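Local coordinates for protein superoxide dismutase [Ni] (Streptomyces coelicolor, PDB 1T6U) that disproportionates superoxide into hydrogen peroxide and molecular oxygen at a nickel site, working as a hollow, roughly spherical homohexamer built from four-helix-bundle subunits, at residues 15-20 against 48-53; 75-80 against 104-109. The protein carries 1 engineered substitution. All blocks are in the same frame, centred on the assembly; numbering follows the deposited sequence. Where two conformers were deposited one is given.

Interaction 1 of 2, residues 15-20 against 48-53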
ATOM      1  N   ARG A  15       5.732 -10.800 -16.067  1.00  8.58           N
ATOM      2  CA  ARG A  15       5.023 -11.816 -16.806  1.00  8.59           C
ATOM      3  C   ARG A  15       3.900 -12.488 -16.010  1.00  7.92           C
ATOM      4  O   ARG A  15       2.782 -12.665 -16.514  1.00  9.56           O
ATOM      5  CB  ARG A  15       6.006 -12.924 -17.278  1.00  8.94           C
ATOM      6  CG  ARG A  15       5.300 -13.918 -18.217  1.00 11.62           C
ATOM      7  CD  ARG A  15       6.208 -15.049 -18.610  1.00 12.94           C
ATOM      8  NE  ARG A  15       6.334 -15.922 -17.431  1.00 17.48           N
ATOM      9  CZ  ARG A  15       7.484 -16.187 -16.831  1.00 20.69           C
ATOM     10  NH1 ARG A  15       8.639 -15.683 -17.266  1.00 20.58           N
ATOM     11  NH2 ARG A  15       7.395 -16.991 -15.776  1.00 29.26           N
ATOM     12  N   ILE A  16       4.200 -12.849 -14.751  1.00  8.90           N
ATOM     13  CA  ILE A  16       3.158 -13.577 -14.029  1.00  8.89           C
ATOM     14  C   ILE A  16       1.986 -12.671 -13.748  1.00  7.28           C
ATOM     15  O   ILE A  16       0.851 -13.143 -13.807  1.00  9.07           O
ATOM     16  CB  ILE A  16       3.790 -14.162 -12.739  0.65  9.61           C
ATOM     17  CG1 ILE A  16       4.921 -15.158 -13.010  0.65 12.50           C
ATOM     18  CG2 ILE A  16       2.708 -14.723 -11.832  0.65 13.60           C
ATOM     19  CD1 ILE A  16       5.950 -15.402 -11.918  0.65 15.51           C
ATOM     20  N   GLU A  17       2.199 -11.381 -13.503  1.00  8.06           N
ATOM     21  CA  GLU A  17       1.042 -10.481 -13.285  1.00  7.85           C
ATOM     22  C   GLU A  17       0.281 -10.325 -14.590  1.00  8.36           C
ATOM     23  O   GLU A  17      -0.952 -10.329 -14.545  1.00  9.18           O
ATOM     24  CB  GLU A  17       1.466  -9.143 -12.692  1.00  8.98           C
ATOM     25  CG  GLU A  17       2.098  -9.236 -11.314  1.00  9.03           C
ATOM     26  CD  GLU A  17       1.153  -9.817 -10.281  1.00 10.41           C
ATOM     27  OE1 GLU A  17       1.617 -10.080  -9.168  1.00 11.74           O
ATOM     28  OE2 GLU A  17      -0.057 -10.001 -10.592  1.00 11.11           O
ATOM     29  N   ALA A  18       0.972 -10.202 -15.740  1.00  8.29           N
ATOM     30  CA  ALA A  18       0.263 -10.112 -17.011  1.00  9.68           C
ATOM     31  C   ALA A  18      -0.471 -11.398 -17.327  1.00  8.94           C
ATOM     32  O   ALA A  18      -1.559 -11.375 -17.921  1.00  8.72           O
ATOM     33  CB  ALA A  18       1.271  -9.652 -18.060  1.00 11.13           C
ATOM     34  N   GLU A  19       0.063 -12.559 -16.957  1.00  9.05           N
ATOM     35  CA  GLU A  19      -0.646 -13.817 -17.099  1.00  9.65           C
ATOM     36  C   GLU A  19      -1.953 -13.810 -16.296  1.00  8.02           C
ATOM     37  O   GLU A  19      -3.000 -14.260 -16.721  1.00  9.35           O
ATOM     38  CB  GLU A  19       0.298 -14.958 -16.668  1.00 10.06           C
ATOM     39  CG  GLU A  19       1.401 -15.290 -17.646  1.00 14.88           C
ATOM     40  CD  GLU A  19       2.379 -16.326 -17.141  1.00 22.60           C
ATOM     41  OE1 GLU A  19       3.351 -16.634 -17.879  1.00 32.84           O
ATOM     42  OE2 GLU A  19       2.221 -16.837 -16.008  1.00 29.79           O
ATOM     43  N   SER A  20      -1.878 -13.279 -15.057  1.00  8.34           N
ATOM     44  CA  SER A  20      -3.097 -13.218 -14.262  1.00  8.83           C
ATOM     45  C   SER A  20      -4.094 -12.243 -14.907  1.00 10.08           C
ATOM     46  O   SER A  20      -5.286 -12.548 -14.946  1.00  8.21           O
ATOM     47  CB  SER A  20      -2.763 -13.013 -12.764  1.00 12.65           C
ATOM     48  OG  SER A  20      -2.599 -11.665 -12.608  1.00 23.53           O
ATOM     49  N   ALA A  48      -2.640  -5.518 -13.212  1.00  7.69           N
ATOM     50  CA  ALA A  48      -2.091  -4.773 -14.347  1.00  6.83           C
ATOM     51  C   ALA A  48      -1.183  -3.656 -13.834  1.00  6.56           C
ATOM     52  O   ALA A  48      -0.113  -3.410 -14.383  1.00  7.61           O
ATOM     53  CB  ALA A  48      -3.194  -4.234 -15.207  1.00  8.20           C
ATOM     54  N   GLU A  49      -1.615  -2.958 -12.786  1.00  7.28           N
ATOM     55  CA  GLU A  49      -0.774  -1.926 -12.188  1.00  8.16           C
ATOM     56  C   GLU A  49       0.547  -2.475 -11.662  1.00  7.51           C
ATOM     57  O   GLU A  49       1.579  -1.850 -11.860  1.00  8.93           O
ATOM     58  CB  GLU A  49      -1.549  -1.235 -11.048  1.00  8.98           C
ATOM     59  CG  GLU A  49      -0.774  -0.115 -10.353  1.00 10.08           C
ATOM     60  CD  GLU A  49      -0.540   1.112 -11.205  1.00 12.52           C
ATOM     61  OE1 GLU A  49      -0.928   1.214 -12.394  1.00 11.28           O
ATOM     62  OE2 GLU A  49       0.076   2.046 -10.614  1.00 17.55           O
ATOM     63  N   LEU A  50       0.510  -3.641 -11.030  1.00  7.02           N
ATOM     64  CA  LEU A  50       1.726  -4.275 -10.556  1.00  7.81           C
ATOM     65  C   LEU A  50       2.648  -4.617 -11.743  1.00  8.84           C
ATOM     66  O   LEU A  50       3.876  -4.424 -11.701  1.00  8.61           O
ATOM     67  CB  LEU A  50       1.397  -5.529  -9.774  1.00  8.93           C
ATOM     68  CG  LEU A  50       0.867  -5.339  -8.375  1.00 10.96           C
ATOM     69  CD1 LEU A  50       0.353  -6.642  -7.805  1.00 16.26           C
ATOM     70  CD2 LEU A  50       1.976  -4.754  -7.473  1.00 19.57           C
ATOM     71  N   ALA A  51       2.064  -5.129 -12.819  1.00  7.76           N
ATOM     72  CA  ALA A  51       2.846  -5.437 -14.023  1.00  8.17           C
ATOM     73  C   ALA A  51       3.521  -4.189 -14.563  1.00  7.46           C
ATOM     74  O   ALA A  51       4.684  -4.225 -14.969  1.00  9.44           O
ATOM     75  CB  ALA A  51       1.980  -6.088 -15.092  1.00  8.51           C
ATOM     76  N   LYS A  52       2.816  -3.053 -14.570  1.00  8.99           N
ATOM     77  CA  LYS A  52       3.425  -1.811 -15.007  1.00  8.07           C
ATOM     78  C   LYS A  52       4.614  -1.420 -14.136  1.00  9.25           C
ATOM     79  O   LYS A  52       5.671  -1.009 -14.658  1.00  8.44           O
ATOM     80  CB  LYS A  52       2.386  -0.698 -15.024  1.00  9.03           C
ATOM     81  CG  LYS A  52       1.357  -0.794 -16.144  1.00 10.06           C
ATOM     82  CD  LYS A  52       0.365   0.368 -16.121  1.00  9.30           C
ATOM     83  CE  LYS A  52       0.860   1.578 -16.862  1.00 10.54           C
ATOM     84  NZ  LYS A  52      -0.002   2.774 -16.582  1.00 11.83           N
ATOM     85  N   HIS A  53       4.448  -1.551 -12.811  1.00  7.36           N
ATOM     86  CA  HIS A  53       5.598  -1.276 -11.928  1.00  7.83           C
ATOM     87  C   HIS A  53       6.826  -2.120 -12.265  1.00  7.09           C
ATOM     88  O   HIS A  53       7.942  -1.650 -12.394  1.00  7.52           O
ATOM     89  CB  HIS A  53       5.155  -1.485 -10.489  1.00  9.16           C
ATOM     90  CG  HIS A  53       6.294  -1.368  -9.527  1.00 11.86           C
ATOM     91  ND1 HIS A  53       6.804  -0.185  -9.087  1.00 14.48           N
ATOM     92  CD2 HIS A  53       7.039  -2.353  -8.948  1.00 14.89           C
ATOM     93  CE1 HIS A  53       7.815  -0.447  -8.266  1.00 17.73           C
ATOM     94  NE2 HIS A  53       7.967  -1.748  -8.164  1.00 17.80           N
TER
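Glu17 carries its CG anti to the carbonyl carbon (chi1 -63°) and then bends at chi2 (-61°), which curls the chain round so that its flank lies against Leu50 of the facing helix. Leu50 likewise sets its CG beside the backbone N, and the two side chains cross at a slant: Glu17 CG meets Leu50 CB at 4.1 Å, while Leu50 CD1 comes up beside the carboxylate, 3.9 Å from Glu17 OE1. Nearer the backbone, methyl meets methylene, Ala51 CB standing 3.9 Å from Glu17 CB. Alanine suits this place because the backbones run so near each other, Glu17 CA and Ala51 CA being 5.4 Å apart and the local axes 8.2 Å. The two segments run nearly antiparallel, at 157°, as neighbours in a four-helix bundle do. Ala18, with a similarly small side chain, brings its backbone N near Ala51 CB and turns its methyl to Leu101 of helix 94-115. Within helix 12-30, Ser20 OG folds back to donate 2.9 Å to Glu17 O. No hydrogen bond joins the two segments; the polar end of Glu17 is held from outside them. Its OE2 forms a salt bridge with Arg47 and is hydrogen-bonded to NE2 of His1 of a second subunit, and His1 is a nickel ligand. The aliphatic part of Glu17 thus packs against helix 34-62 while its buried carboxylate, gripped by Arg47, acts as a second-shell group that positions a nickel ligand across the subunit boundary; the side chain of Glu17 lies about 7 Å from a nickel ion.

Interaction 2 of 2, residues 75-80 against 104-109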
ATOM      1  N   HIS A  75      13.785   1.645 -25.465  1.00 15.56           N
ATOM      2  CA  HIS A  75      12.961   2.680 -24.845  1.00 13.71           C
ATOM      3  C   HIS A  75      11.520   2.656 -25.323  1.00 14.29           C
ATOM      4  O   HIS A  75      10.595   2.684 -24.513  1.00 13.08           O
ATOM      5  CB  HIS A  75      13.544   4.080 -25.128  1.00 14.67           C
ATOM      6  CG  HIS A  75      14.758   4.449 -24.369  1.00 11.22           C
ATOM      7  ND1 HIS A  75      15.016   4.024 -23.091  1.00 15.35           N
ATOM      8  CD2 HIS A  75      15.799   5.241 -24.697  1.00 14.21           C
ATOM      9  CE1 HIS A  75      16.184   4.543 -22.675  1.00 16.60           C
ATOM     10  NE2 HIS A  75      16.675   5.287 -23.652  1.00 16.18           N
ATOM     11  N   GLN A  76      11.328   2.643 -26.641  1.00 13.39           N
ATOM     12  CA  GLN A  76       9.980   2.618 -27.226  1.00 13.43           C
ATOM     13  C   GLN A  76       9.282   1.314 -26.932  1.00 13.21           C
ATOM     14  O   GLN A  76       8.044   1.322 -26.734  1.00 13.60           O
ATOM     15  CB  GLN A  76      10.007   2.864 -28.730  1.00 13.77           C
ATOM     16  CG  GLN A  76       8.624   3.061 -29.321  1.00 16.10           C
ATOM     17  CD  GLN A  76       7.936   4.318 -28.867  1.00 14.84           C
ATOM     18  OE1 GLN A  76       8.490   5.416 -28.924  1.00 17.23           O
ATOM     19  NE2 GLN A  76       6.698   4.194 -28.391  1.00 18.55           N
ATOM     20  N   LEU A  77      10.016   0.221 -26.887  1.00 13.53           N
ATOM     21  CA  LEU A  77       9.418  -1.047 -26.519  1.00 11.55           C
ATOM     22  C   LEU A  77       8.847  -0.986 -25.109  1.00 12.02           C
ATOM     23  O   LEU A  77       7.707  -1.424 -24.886  1.00 13.59           O
ATOM     24  CB  LEU A  77      10.444  -2.157 -26.648  1.00 13.64           C
ATOM     25  CG  LEU A  77      10.023  -3.522 -26.076  1.00 13.19           C
ATOM     26  CD1 LEU A  77       8.823  -4.039 -26.839  1.00 19.05           C
ATOM     27  CD2 LEU A  77      11.236  -4.438 -26.165  1.00 14.27           C
ATOM     28  N   VAL A  78       9.604  -0.452 -24.155  1.00 11.72           N
ATOM     29  CA  VAL A  78       9.071  -0.408 -22.781  1.00 11.44           C
ATOM     30  C   VAL A  78       7.835   0.498 -22.736  1.00 11.87           C
ATOM     31  O   VAL A  78       6.836   0.168 -22.099  1.00 10.46           O
ATOM     32  CB  VAL A  78      10.157   0.043 -21.809  1.00 11.04           C
ATOM     33  CG1 VAL A  78       9.578   0.325 -20.431  1.00 10.86           C
ATOM     34  CG2 VAL A  78      11.277  -1.011 -21.716  1.00 12.39           C
ATOM     35  N   ASN A  79       7.904   1.635 -23.447  1.00 11.44           N
ATOM     36  CA  ASN A  79       6.749   2.550 -23.472  1.00 11.48           C
ATOM     37  C   ASN A  79       5.513   1.868 -24.048  1.00 10.57           C
ATOM     38  O   ASN A  79       4.441   1.994 -23.470  1.00 11.22           O
ATOM     39  CB  ASN A  79       7.026   3.842 -24.231  1.00 12.45           C
ATOM     40  CG  ASN A  79       6.047   4.952 -23.890  1.00 11.70           C
ATOM     41  OD1 ASN A  79       5.035   5.136 -24.600  1.00 12.00           O
ATOM     42  ND2 ASN A  79       6.353   5.686 -22.833  1.00 13.80           N
ATOM     43  N   ASP A  80       5.686   1.151 -25.159  1.00 11.79           N
ATOM     44  CA  ASP A  80       4.598   0.394 -25.771  1.00 11.87           C
ATOM     45  C   ASP A  80       4.058  -0.731 -24.865  1.00  9.89           C
ATOM     46  O   ASP A  80       2.854  -1.000 -24.870  1.00 10.49           O
ATOM     47  CB  ASP A  80       5.073  -0.231 -27.084  1.00 12.79           C
ATOM     48  CG  ASP A  80       5.334   0.791 -28.166  1.00 15.26           C
ATOM     49  OD1 ASP A  80       4.984   1.968 -27.969  1.00 19.82           O
ATOM     50  OD2 ASP A  80       5.887   0.473 -29.230  1.00 17.63           O
ATOM     51  N   ILE A 104       5.981  -8.033 -23.198  1.00 10.21           N
ATOM     52  CA  ILE A 104       6.884  -8.467 -22.131  1.00  9.32           C
ATOM     53  C   ILE A 104       7.874  -9.505 -22.630  1.00  9.79           C
ATOM     54  O   ILE A 104       9.040  -9.535 -22.219  1.00 11.94           O
ATOM     55  CB  ILE A 104       6.075  -8.986 -20.917  1.00 10.71           C
ATOM     56  CG1 ILE A 104       5.310  -7.843 -20.247  1.00 10.42           C
ATOM     57  CG2 ILE A 104       6.965  -9.725 -19.937  1.00 11.20           C
ATOM     58  CD1 ILE A 104       4.169  -8.251 -19.330  1.00 12.45           C
ATOM     59  N   ALA A 105       7.407 -10.394 -23.522  1.00 10.89           N
ATOM     60  CA  ALA A 105       8.285 -11.426 -24.082  1.00 11.90           C
ATOM     61  C   ALA A 105       9.445 -10.864 -24.881  1.00 13.39           C
ATOM     62  O   ALA A 105      10.574 -11.385 -24.847  1.00 12.67           O
ATOM     63  CB  ALA A 105       7.460 -12.406 -24.930  1.00 14.30           C
ATOM     64  N   GLN A 106       9.208  -9.773 -25.600  1.00 11.57           N
ATOM     65  CA  GLN A 106      10.299  -9.057 -26.265  1.00 12.24           C
ATOM     66  C   GLN A 106      11.273  -8.445 -25.250  1.00 11.69           C
ATOM     67  O   GLN A 106      12.473  -8.546 -25.484  1.00 12.95           O
ATOM     68  CB  GLN A 106       9.750  -7.996 -27.214  1.00 12.63           C
ATOM     69  CG  GLN A 106       8.819  -8.505 -28.282  1.00 14.95           C
ATOM     70  CD  GLN A 106       8.323  -7.435 -29.240  1.00 23.67           C
ATOM     71  OE1 GLN A 106       9.091  -6.532 -29.601  1.00 36.35           O
ATOM     72  NE2 GLN A 106       7.081  -7.463 -29.695  1.00 43.16           N
ATOM     73  N   ILE A 107      10.804  -7.836 -24.186  1.00 10.73           N
ATOM     74  CA  ILE A 107      11.685  -7.320 -23.166  1.00 11.06           C
ATOM     75  C   ILE A 107      12.452  -8.468 -22.528  1.00 10.18           C
ATOM     76  O   ILE A 107      13.661  -8.346 -22.275  1.00 12.11           O
ATOM     77  CB  ILE A 107      10.955  -6.490 -22.084  1.00  9.42           C
ATOM     78  CG1 ILE A 107      10.246  -5.231 -22.595  1.00 11.05           C
ATOM     79  CG2 ILE A 107      11.950  -6.140 -20.976  1.00 13.07           C
ATOM     80  CD1 ILE A 107       9.358  -4.549 -21.584  1.00 10.31           C
ATOM     81  N   ASP A 108      11.820  -9.587 -22.279  1.00  9.99           N
ATOM     82  CA  ASP A 108      12.482 -10.736 -21.657  1.00 10.77           C
ATOM     83  C   ASP A 108      13.598 -11.247 -22.544  1.00 10.46           C
ATOM     84  O   ASP A 108      14.682 -11.575 -22.080  1.00 11.09           O
ATOM     85  CB  ASP A 108      11.436 -11.810 -21.355  1.00 11.73           C
ATOM     86  CG  ASP A 108      12.011 -13.055 -20.734  1.00 13.20           C
ATOM     87  OD1 ASP A 108      12.061 -13.085 -19.500  1.00 17.38           O
ATOM     88  OD2 ASP A 108      12.395 -13.932 -21.545  1.00 19.28           O
ATOM     89  N   LYS A 109      13.380 -11.267 -23.845  1.00 11.94           N
ATOM     90  CA  LYS A 109      14.405 -11.763 -24.761  1.00 13.65           C
ATOM     91  C   LYS A 109      15.669 -10.895 -24.661  1.00 14.68           C
ATOM     92  O   LYS A 109      16.802 -11.367 -24.572  1.00 13.86           O
ATOM     93  CB  LYS A 109      13.863 -11.805 -26.179  1.00 16.97           C
ATOM     94  CG  LYS A 109      14.892 -12.291 -27.218  1.00 18.91           C
ATOM     95  CD  LYS A 109      14.338 -12.206 -28.655  1.00 22.66           C
ATOM     96  CE  LYS A 109      15.352 -12.593 -29.720  1.00 30.71           C
ATOM     97  NZ  LYS A 109      14.882 -12.411 -31.148  1.00 48.36           N
TER
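Leu77 inserts its branched end between Gln106 and Ile107. Its CD2 is shared between Ile107 CG1, 3.8 Å away, and the CB of Gln106, while its CD1 runs along Gln106 to touch the amide end at OE1, 3.7 Å away, a plain van der Waals contact. Next to it Val78 sends CG2 to Ile107 CD1 at 4.0 Å, the two side chains crossing at about a right angle. What reaches across is set by the torsions: Leu77 places CG opposite the backbone N (chi1 171°), and Ile107 stretches CG1 and CD1 toward the other helix although its CB points along the interface. Branched aliphatic residues fit here, since the local axes stand 9.9 Å apart; an alanine in place of Leu77 would probably leave Ile107 CG1 without its close partner and open a gap beside Gln106. Gln106, at the exposed margin, offers its methylene CB to Leu77 and keeps a polar end near solvent. The segments run antiparallel at 146°. Leu77 also packs on Tyr103 and Ile110 of helix 94-115, whereas Val78 and Ile107 both turn to Val55, so helix 34-62 closes the inner side of this pairing between helices 74-89 and 94-115.

From the N terminus, with its nickel-binding residues, the chain enters helix 12-30, turns back along helix 34-62, and interaction 1 closes that hairpin. The short helix 65-70 then leads to helix 74-89, and interaction 2 closes a second hairpin with helix 94-115. The two loops follow in series, neither nesting nor crossing, with centres 14 Å apart. The hairpins are joined directly: Ala18 CB of interaction 1 packs on Ile104 CD1 of segment 104-109 at 3.5 Å, binding the first helix of the bundle to the last. Both contacts also border the same third subunit, through Lys52 in one case and His75 in the other.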